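Local coordinates for actin binding protein family protein (Entamoeba histolytica HM-1:IMSS, PDB 6K2F) that probably binds actin monomers through ADF-homology domains such as the one here, restraining filament assembly as a twinfilin, at residues 56-68 against 79-91. Residues are numbered along the deposited sequence; the frame is centred on the assembly and turned at random.
Sequences LVEGEPSYILFRT and KWLLLAYIPDRAK
R67 lays its CB over one face of the W80 indole, a CH-pi contact 3.7 Å from CB to the centroid of the six-membered ring, while the backbone of L65 and F66 runs along that ring's edge. The second flat group, the Y85 phenol, has P87 CD over the centre of one face and V57 O, E60 O and G59 N round its edge. Both rings sit on strand 79-85, which runs antiparallel to its neighbour 62-68 in the central mixed sheet of the N-terminal ADF-homology domain of this twinfilin, the actin-binding fold shared with cofilin. S62, I64 and F66 pair with Y85, L83 and L81 through reciprocal backbone hydrogen bonds. Y63, L65, W80 and L82 point to one face of the sheet, where F114 packs on L65, W80 and L82; L65 CD2 and L82 CD1 are tight at 3.4 Å. On the other face F66 and L81 lie side by side. With CG anti to the backbone N (chi1 171°), Y85 reaches the type II turn V57-E60, and its OH accepts a 3.0 Å bond from G59 N. Beyond it, R89 and E58 form a two-pronged salt bridge, NE to OE2 and NH2 to OE1 (2.8 Å for the latter). The guanidinium and carboxylate planes are 18° apart. At the far end, K79 O accepts from both T68 N and T68 OG1, the hydroxyl approaching from above the carbonyl plane at 2.7 Å.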
ATOM      1  N   LEU A  56       0.758 -17.073   3.035  1.00 15.50           N
ATOM      2  CA  LEU A  56       1.511 -18.238   3.549  1.00 16.19           C
ATOM      3  C   LEU A  56       0.806 -19.528   3.138  1.00 15.34           C
ATOM      4  O   LEU A  56      -0.445 -19.577   3.032  1.00 17.62           O
ATOM      5  CB  LEU A  56       1.680 -18.133   5.065  1.00 13.70           C
ATOM      6  CG  LEU A  56       2.414 -16.882   5.564  1.00 14.91           C
ATOM      7  CD1 LEU A  56       2.534 -16.877   7.083  1.00 18.80           C
ATOM      8  CD2 LEU A  56       3.800 -16.760   4.932  1.00 15.34           C
ATOM      9  N   VAL A  57       1.590 -20.557   2.866  1.00 15.13           N
ATOM     10  CA  VAL A  57       1.056 -21.899   2.533  1.00 14.57           C
ATOM     11  C   VAL A  57       1.543 -22.854   3.618  1.00 13.26           C
ATOM     12  O   VAL A  57       2.746 -22.960   3.814  1.00 13.85           O
ATOM     13  CB  VAL A  57       1.509 -22.367   1.142  1.00 20.26           C
ATOM     14  CG1 VAL A  57       1.005 -23.762   0.869  1.00 20.04           C
ATOM     15  CG2 VAL A  57       1.049 -21.412   0.045  1.00 24.53           C
ATOM     16  N   GLU A  58       0.625 -23.481   4.342  1.00 13.99           N
ATOM     17  CA  GLU A  58       1.021 -24.279   5.533  1.00 15.09           C
ATOM     18  C   GLU A  58       2.013 -25.372   5.116  1.00 16.03           C
ATOM     19  O   GLU A  58       1.773 -26.082   4.115  1.00 15.15           O
ATOM     20  CB  GLU A  58      -0.202 -24.827   6.261  1.00 17.19           C
ATOM     21  CG  GLU A  58       0.141 -25.538   7.563  1.00 14.62           C
ATOM     22  CD  GLU A  58       0.581 -26.982   7.443  1.00 16.27           C
ATOM     23  OE1 GLU A  58       0.289 -27.630   6.399  1.00 19.45           O
ATOM     24  OE2 GLU A  58       1.124 -27.518   8.437  1.00 16.36           O
ATOM     25  N   GLY A  59       3.119 -25.454   5.851  1.00 13.61           N
ATOM     26  CA  GLY A  59       4.170 -26.470   5.652  1.00 16.10           C
ATOM     27  C   GLY A  59       5.171 -26.083   4.592  1.00 16.75           C
ATOM     28  O   GLY A  59       6.145 -26.844   4.454  1.00 20.43           O
ATOM     29  N   GLU A  60       4.954 -24.975   3.857  1.00 14.07           N
ATOM     30  CA  GLU A  60       5.857 -24.522   2.759  1.00 13.91           C
ATOM     31  C   GLU A  60       6.603 -23.279   3.228  1.00 13.96           C
ATOM     32  O   GLU A  60       5.982 -22.248   3.421  1.00 15.10           O
ATOM     33  CB  GLU A  60       5.041 -24.202   1.514  1.00 17.91           C
ATOM     34  CG  GLU A  60       4.380 -25.424   0.898  1.00 21.93           C
ATOM     35  CD  GLU A  60       3.770 -25.212  -0.485  1.00 39.00           C
ATOM     36  OE1 GLU A  60       3.908 -24.098  -1.056  1.00 46.35           O
ATOM     37  OE2 GLU A  60       3.132 -26.162  -0.979  1.00 42.85           O
ATOM     38  N   PRO A  61       7.934 -23.331   3.438  1.00 13.41           N
ATOM     39  CA  PRO A  61       8.674 -22.145   3.820  1.00 11.86           C
ATOM     40  C   PRO A  61       8.523 -21.044   2.768  1.00 12.61           C
ATOM     41  O   PRO A  61       8.485 -21.290   1.604  1.00 14.38           O
ATOM     42  CB  PRO A  61      10.114 -22.622   3.979  1.00 15.82           C
ATOM     43  CG  PRO A  61       9.994 -24.114   4.193  1.00 17.03           C
ATOM     44  CD  PRO A  61       8.793 -24.522   3.373  1.00 15.15           C
ATOM     45  N   SER A  62       8.465 -19.800   3.242  1.00 12.12           N
ATOM     46  CA  SER A  62       8.529 -18.626   2.347  1.00 12.32           C
ATOM     47  C   SER A  62       9.058 -17.439   3.116  1.00 12.71           C
ATOM     48  O   SER A  62       9.051 -17.456   4.366  1.00 11.92           O
ATOM     49  CB  SER A  62       7.232 -18.312   1.643  1.00 12.79           C
ATOM     50  OG  SER A  62       6.208 -17.925   2.539  1.00 15.64           O
ATOM     51  N   TYR A  63       9.560 -16.464   2.381  1.00 13.60           N
ATOM     52  CA  TYR A  63       9.946 -15.162   2.941  1.00 11.20           C
ATOM     53  C   TYR A  63       8.922 -14.111   2.556  1.00 13.18           C
ATOM     54  O   TYR A  63       8.401 -14.116   1.439  1.00 12.50           O
ATOM     55  CB  TYR A  63      11.283 -14.712   2.386  1.00 14.08           C
ATOM     56  CG  TYR A  63      12.424 -15.663   2.597  1.00 11.77           C
ATOM     57  CD1 TYR A  63      12.944 -15.887   3.853  1.00 12.77           C
ATOM     58  CD2 TYR A  63      13.025 -16.294   1.522  1.00 12.45           C
ATOM     59  CE1 TYR A  63      14.025 -16.733   4.047  1.00 12.85           C
ATOM     60  CE2 TYR A  63      14.123 -17.110   1.692  1.00 14.77           C
ATOM     61  CZ  TYR A  63      14.626 -17.345   2.953  1.00 15.56           C
ATOM     62  OH  TYR A  63      15.695 -18.192   3.074  1.00 16.07           O
ATOM     63  N   ILE A  64       8.714 -13.153   3.449  1.00 11.06           N
ATOM     64  CA  ILE A  64       7.923 -11.933   3.129  1.00 13.23           C
ATOM     65  C   ILE A  64       8.800 -10.729   3.445  1.00 14.59           C
ATOM     66  O   ILE A  64       9.271 -10.619   4.565  1.00 13.22           O
ATOM     67  CB  ILE A  64       6.632 -11.803   3.954  1.00 15.60           C
ATOM     68  CG1 ILE A  64       5.771 -13.064   3.946  1.00 22.31           C
ATOM     69  CG2 ILE A  64       5.878 -10.569   3.466  1.00 16.73           C
ATOM     70  CD1 ILE A  64       5.045 -13.264   2.692  1.00 22.15           C
ATOM     71  N   LEU A  65       9.044  -9.891   2.446  1.00 13.61           N
ATOM     72  CA  LEU A  65       9.700  -8.584   2.638  1.00 12.37           C
ATOM     73  C   LEU A  65       8.588  -7.562   2.822  1.00 10.57           C
ATOM     74  O   LEU A  65       7.858  -7.318   1.864  1.00 12.52           O
ATOM     75  CB  LEU A  65      10.580  -8.274   1.434  1.00 13.44           C
ATOM     76  CG  LEU A  65      11.600  -9.348   1.104  1.00 19.69           C
ATOM     77  CD1 LEU A  65      12.382  -8.982  -0.134  1.00 19.72           C
ATOM     78  CD2 LEU A  65      12.515  -9.584   2.282  1.00 24.28           C
ATOM     79  N   PHE A  66       8.423  -7.088   4.042  1.00 13.04           N
ATOM     80  CA  PHE A  66       7.248  -6.291   4.444  1.00 14.55           C
ATOM     81  C   PHE A  66       7.720  -4.865   4.752  1.00 11.80           C
ATOM     82  O   PHE A  66       8.498  -4.626   5.665  1.00 12.83           O
ATOM     83  CB  PHE A  66       6.563  -6.941   5.636  1.00 12.10           C
ATOM     84  CG  PHE A  66       5.189  -6.397   5.906  1.00 12.24           C
ATOM     85  CD1 PHE A  66       5.046  -5.206   6.593  1.00 12.47           C
ATOM     86  CD2 PHE A  66       4.054  -7.089   5.506  1.00 10.55           C
ATOM     87  CE1 PHE A  66       3.789  -4.704   6.865  1.00 13.51           C
ATOM     88  CE2 PHE A  66       2.795  -6.554   5.740  1.00 13.83           C
ATOM     89  CZ  PHE A  66       2.668  -5.374   6.427  1.00 12.07           C
ATOM     90  N   ARG A  67       7.205  -3.922   4.003  1.00 11.09           N
ATOM     91  CA  ARG A  67       7.641  -2.508   4.094  1.00 12.43           C
ATOM     92  C   ARG A  67       7.020  -1.845   5.326  1.00 13.23           C
ATOM     93  O   ARG A  67       5.811  -1.957   5.516  1.00 15.11           O
ATOM     94  CB  ARG A  67       7.244  -1.764   2.823  1.00 13.27           C
ATOM     95  CG  ARG A  67       7.826  -0.362   2.746  1.00 14.47           C
ATOM     96  CD  ARG A  67       7.421   0.390   1.492  1.00 15.79           C
ATOM     97  NE  ARG A  67       5.975   0.422   1.319  1.00 16.39           N
ATOM     98  CZ  ARG A  67       5.123   1.179   1.997  1.00 19.11           C
ATOM     99  NH1 ARG A  67       5.553   2.009   2.934  1.00 20.06           N
ATOM    100  NH2 ARG A  67       3.830   1.117   1.736  1.00 19.10           N
ATOM    101  N   THR A  68       7.832  -1.184   6.139  1.00 13.07           N
ATOM    102  CA  THR A  68       7.341  -0.403   7.297  1.00 13.87           C
ATOM    103  C   THR A  68       6.948   0.995   6.831  1.00 14.40           C
ATOM    104  O   THR A  68       7.097   1.328   5.640  1.00 17.27           O
ATOM    105  CB  THR A  68       8.368  -0.296   8.432  1.00 14.68           C
ATOM    106  OG1 THR A  68       9.383   0.652   8.092  1.00 17.12           O
ATOM    107  CG2 THR A  68       8.976  -1.638   8.773  1.00 17.32           C
ATOM    108  N   LYS A  79      12.555   1.406   5.683  1.00 16.39           N
ATOM    109  CA  LYS A  79      12.934   0.226   6.494  1.00 17.91           C
ATOM    110  C   LYS A  79      11.895  -0.882   6.278  1.00 17.94           C
ATOM    111  O   LYS A  79      10.717  -0.586   6.081  1.00 15.37           O
ATOM    112  CB  LYS A  79      13.017   0.624   7.964  1.00 20.10           C
ATOM    113  CG  LYS A  79      14.129   1.612   8.286  1.00 25.72           C
ATOM    114  CD  LYS A  79      15.334   0.942   8.820  1.00 31.65           C
ATOM    115  CE  LYS A  79      16.480   1.869   9.159  1.00 47.84           C
ATOM    116  NZ  LYS A  79      17.654   1.067   9.570  1.00 50.65           N
ATOM    117  N   TRP A  80      12.339  -2.129   6.298  1.00 15.81           N
ATOM    118  CA  TRP A  80      11.504  -3.323   6.025  1.00 14.71           C
ATOM    119  C   TRP A  80      11.596  -4.312   7.189  1.00 12.41           C
ATOM    120  O   TRP A  80      12.525  -4.225   8.003  1.00 16.24           O
ATOM    121  CB  TRP A  80      11.977  -3.994   4.738  1.00 14.65           C
ATOM    122  CG  TRP A  80      11.801  -3.159   3.506  1.00 12.35           C
ATOM    123  CD1 TRP A  80      12.458  -2.013   3.178  1.00 14.38           C
ATOM    124  CD2 TRP A  80      10.866  -3.408   2.449  1.00 14.01           C
ATOM    125  NE1 TRP A  80      11.999  -1.533   1.984  1.00 13.91           N
ATOM    126  CE2 TRP A  80      11.026  -2.364   1.507  1.00 14.53           C
ATOM    127  CE3 TRP A  80       9.970  -4.440   2.163  1.00 12.55           C
ATOM    128  CZ2 TRP A  80      10.296  -2.324   0.323  1.00 14.28           C
ATOM    129  CZ3 TRP A  80       9.260  -4.402   0.989  1.00 15.01           C
ATOM    130  CH2 TRP A  80       9.410  -3.350   0.088  1.00 18.71           C
ATOM    131  N   LEU A  81      10.626  -5.215   7.235  1.00 14.05           N
ATOM    132  CA  LEU A  81      10.701  -6.450   8.038  1.00 12.82           C
ATOM    133  C   LEU A  81      11.035  -7.599   7.101  1.00 14.48           C
ATOM    134  O   LEU A  81      10.484  -7.661   5.985  1.00 14.26           O
ATOM    135  CB  LEU A  81       9.361  -6.738   8.715  1.00 15.32           C
ATOM    136  CG  LEU A  81       8.698  -5.568   9.418  1.00 14.46           C
ATOM    137  CD1 LEU A  81       7.323  -5.996   9.898  1.00 19.05           C
ATOM    138  CD2 LEU A  81       9.566  -5.054  10.532  1.00 16.18           C
ATOM    139  N   LEU A  82      11.898  -8.487   7.558  1.00 13.36           N
ATOM    140  CA  LEU A  82      12.089  -9.786   6.884  1.00 14.28           C
ATOM    141  C   LEU A  82      11.300 -10.803   7.697  1.00 13.52           C
ATOM    142  O   LEU A  82      11.676 -11.057   8.849  1.00 15.73           O
ATOM    143  CB  LEU A  82      13.576 -10.131   6.820  1.00 14.60           C
ATOM    144  CG  LEU A  82      13.856 -11.531   6.257  1.00 20.81           C
ATOM    145  CD1 LEU A  82      13.262 -11.711   4.871  1.00 25.72           C
ATOM    146  CD2 LEU A  82      15.349 -11.794   6.258  1.00 26.87           C
ATOM    147  N   LEU A  83      10.201 -11.291   7.139  1.00 11.96           N
ATOM    148  CA  LEU A  83       9.382 -12.336   7.790  1.00 12.23           C
ATOM    149  C   LEU A  83       9.825 -13.656   7.178  1.00 14.43           C
ATOM    150  O   LEU A  83       9.779 -13.774   5.952  1.00 14.72           O
ATOM    151  CB  LEU A  83       7.904 -12.074   7.530  1.00 14.98           C
ATOM    152  CG  LEU A  83       7.404 -10.668   7.868  1.00 15.16           C
ATOM    153  CD1 LEU A  83       5.910 -10.576   7.617  1.00 16.74           C
ATOM    154  CD2 LEU A  83       7.735 -10.274   9.292  1.00 16.38           C
ATOM    155  N   ALA A  84      10.278 -14.597   7.988  1.00 10.78           N
ATOM    156  CA  ALA A  84      10.706 -15.900   7.452  1.00 12.71           C
ATOM    157  C   ALA A  84       9.783 -16.938   8.071  1.00 11.07           C
ATOM    158  O   ALA A  84       9.892 -17.173   9.300  1.00 11.94           O
ATOM    159  CB  ALA A  84      12.138 -16.164   7.779  1.00 14.43           C
ATOM    160  N   TYR A  85       8.901 -17.501   7.248  1.00 11.81           N
ATOM    161  CA  TYR A  85       7.978 -18.581   7.662  1.00 11.54           C
ATOM    162  C   TYR A  85       8.698 -19.895   7.373  1.00 11.44           C
ATOM    163  O   TYR A  85       8.896 -20.203   6.201  1.00 12.48           O
ATOM    164  CB  TYR A  85       6.640 -18.478   6.935  1.00 12.22           C
ATOM    165  CG  TYR A  85       5.754 -19.683   7.155  1.00 11.49           C
ATOM    166  CD1 TYR A  85       5.376 -20.078   8.424  1.00 12.27           C
ATOM    167  CD2 TYR A  85       5.319 -20.453   6.096  1.00 14.13           C
ATOM    168  CE1 TYR A  85       4.579 -21.193   8.626  1.00 13.01           C
ATOM    169  CE2 TYR A  85       4.536 -21.571   6.288  1.00 10.85           C
ATOM    170  CZ  TYR A  85       4.154 -21.952   7.558  1.00 11.56           C
ATOM    171  OH  TYR A  85       3.393 -23.078   7.737  1.00 13.83           O
ATOM    172  N   ILE A  86       9.175 -20.550   8.412  1.00 11.01           N
ATOM    173  CA  ILE A  86       9.962 -21.797   8.269  1.00 14.32           C
ATOM    174  C   ILE A  86       9.335 -22.810   9.202  1.00 12.97           C
ATOM    175  O   ILE A  86       9.774 -22.982  10.342  1.00 13.99           O
ATOM    176  CB  ILE A  86      11.459 -21.554   8.530  1.00 15.11           C
ATOM    177  CG1 ILE A  86      11.988 -20.429   7.643  1.00 16.17           C
ATOM    178  CG2 ILE A  86      12.231 -22.862   8.348  1.00 19.74           C
ATOM    179  CD1 ILE A  86      13.397 -20.014   7.971  1.00 21.43           C
ATOM    180  N   PRO A  87       8.239 -23.479   8.757  1.00 13.44           N
ATOM    181  CA  PRO A  87       7.511 -24.402   9.618  1.00 13.72           C
ATOM    182  C   PRO A  87       8.354 -25.609  10.033  1.00 15.89           C
ATOM    183  O   PRO A  87       9.136 -26.084   9.233  1.00 17.04           O
ATOM    184  CB  PRO A  87       6.278 -24.784   8.786  1.00 15.48           C
ATOM    185  CG  PRO A  87       6.675 -24.509   7.347  1.00 13.00           C
ATOM    186  CD  PRO A  87       7.611 -23.318   7.433  1.00 12.90           C
ATOM    187  N   ASP A  88       8.173 -26.083  11.261  1.00 16.07           N
ATOM    188  CA  ASP A  88       9.005 -27.146  11.875  1.00 16.13           C
ATOM    189  C   ASP A  88       8.871 -28.442  11.072  1.00 18.81           C
ATOM    190  O   ASP A  88       9.825 -29.238  11.103  1.00 19.97           O
ATOM    191  CB  ASP A  88       8.603 -27.396  13.323  1.00 17.88           C
ATOM    192  CG  ASP A  88       9.018 -26.324  14.300  1.00 25.12           C
ATOM    193  OD1 ASP A  88       9.995 -25.600  14.005  1.00 25.76           O
ATOM    194  OD2 ASP A  88       8.381 -26.258  15.373  1.00 26.33           O
ATOM    195  N   ARG A  89       7.735 -28.682  10.401  1.00 17.58           N
ATOM    196  CA  ARG A  89       7.527 -29.998   9.737  1.00 18.01           C
ATOM    197  C   ARG A  89       8.163 -29.980   8.343  1.00 18.80           C
ATOM    198  O   ARG A  89       8.243 -31.098   7.739  1.00 21.18           O
ATOM    199  CB  ARG A  89       6.050 -30.389   9.645  1.00 18.26           C
ATOM    200  CG  ARG A  89       5.236 -29.636   8.604  1.00 18.69           C
ATOM    201  CD  ARG A  89       3.800 -30.126   8.682  1.00 19.79           C
ATOM    202  NE  ARG A  89       2.974 -29.602   7.616  1.00 18.71           N
ATOM    203  CZ  ARG A  89       2.837 -30.165   6.415  1.00 21.49           C
ATOM    204  NH1 ARG A  89       3.526 -31.252   6.110  1.00 25.91           N
ATOM    205  NH2 ARG A  89       2.049 -29.602   5.518  1.00 25.52           N
ATOM    206  N   ALA A  90       8.641 -28.839   7.853  1.00 20.57           N
ATOM    207  CA  ALA A  90       9.391 -28.796   6.581  1.00 19.50           C
ATOM    208  C   ALA A  90      10.605 -29.723   6.759  1.00 18.30           C
ATOM    209  O   ALA A  90      11.138 -29.892   7.894  1.00 21.07           O
ATOM    210  CB  ALA A  90       9.769 -27.391   6.202  1.00 18.70           C
ATOM    211  N   LYS A  91      11.010 -30.391   5.687  1.00 20.57           N
ATOM    212  CA  LYS A  91      12.136 -31.344   5.765  1.00 25.04           C
ATOM    213  C   LYS A  91      13.396 -30.590   6.208  1.00 20.10           C
ATOM    214  O   LYS A  91      13.543 -29.378   5.888  1.00 19.67           O
ATOM    215  CB  LYS A  91      12.313 -32.081   4.435  1.00 27.45           C
ATOM    216  CG  LYS A  91      11.173 -33.027   4.072  1.00 51.53           C
ATOM    217  CD  LYS A  91      10.668 -33.884   5.225  1.00 77.04           C
ATOM    218  CE  LYS A  91       9.656 -34.932   4.809  1.00 91.43           C
ATOM    219  NZ  LYS A  91       8.309 -34.350   4.604  1.00 95.47           N
TER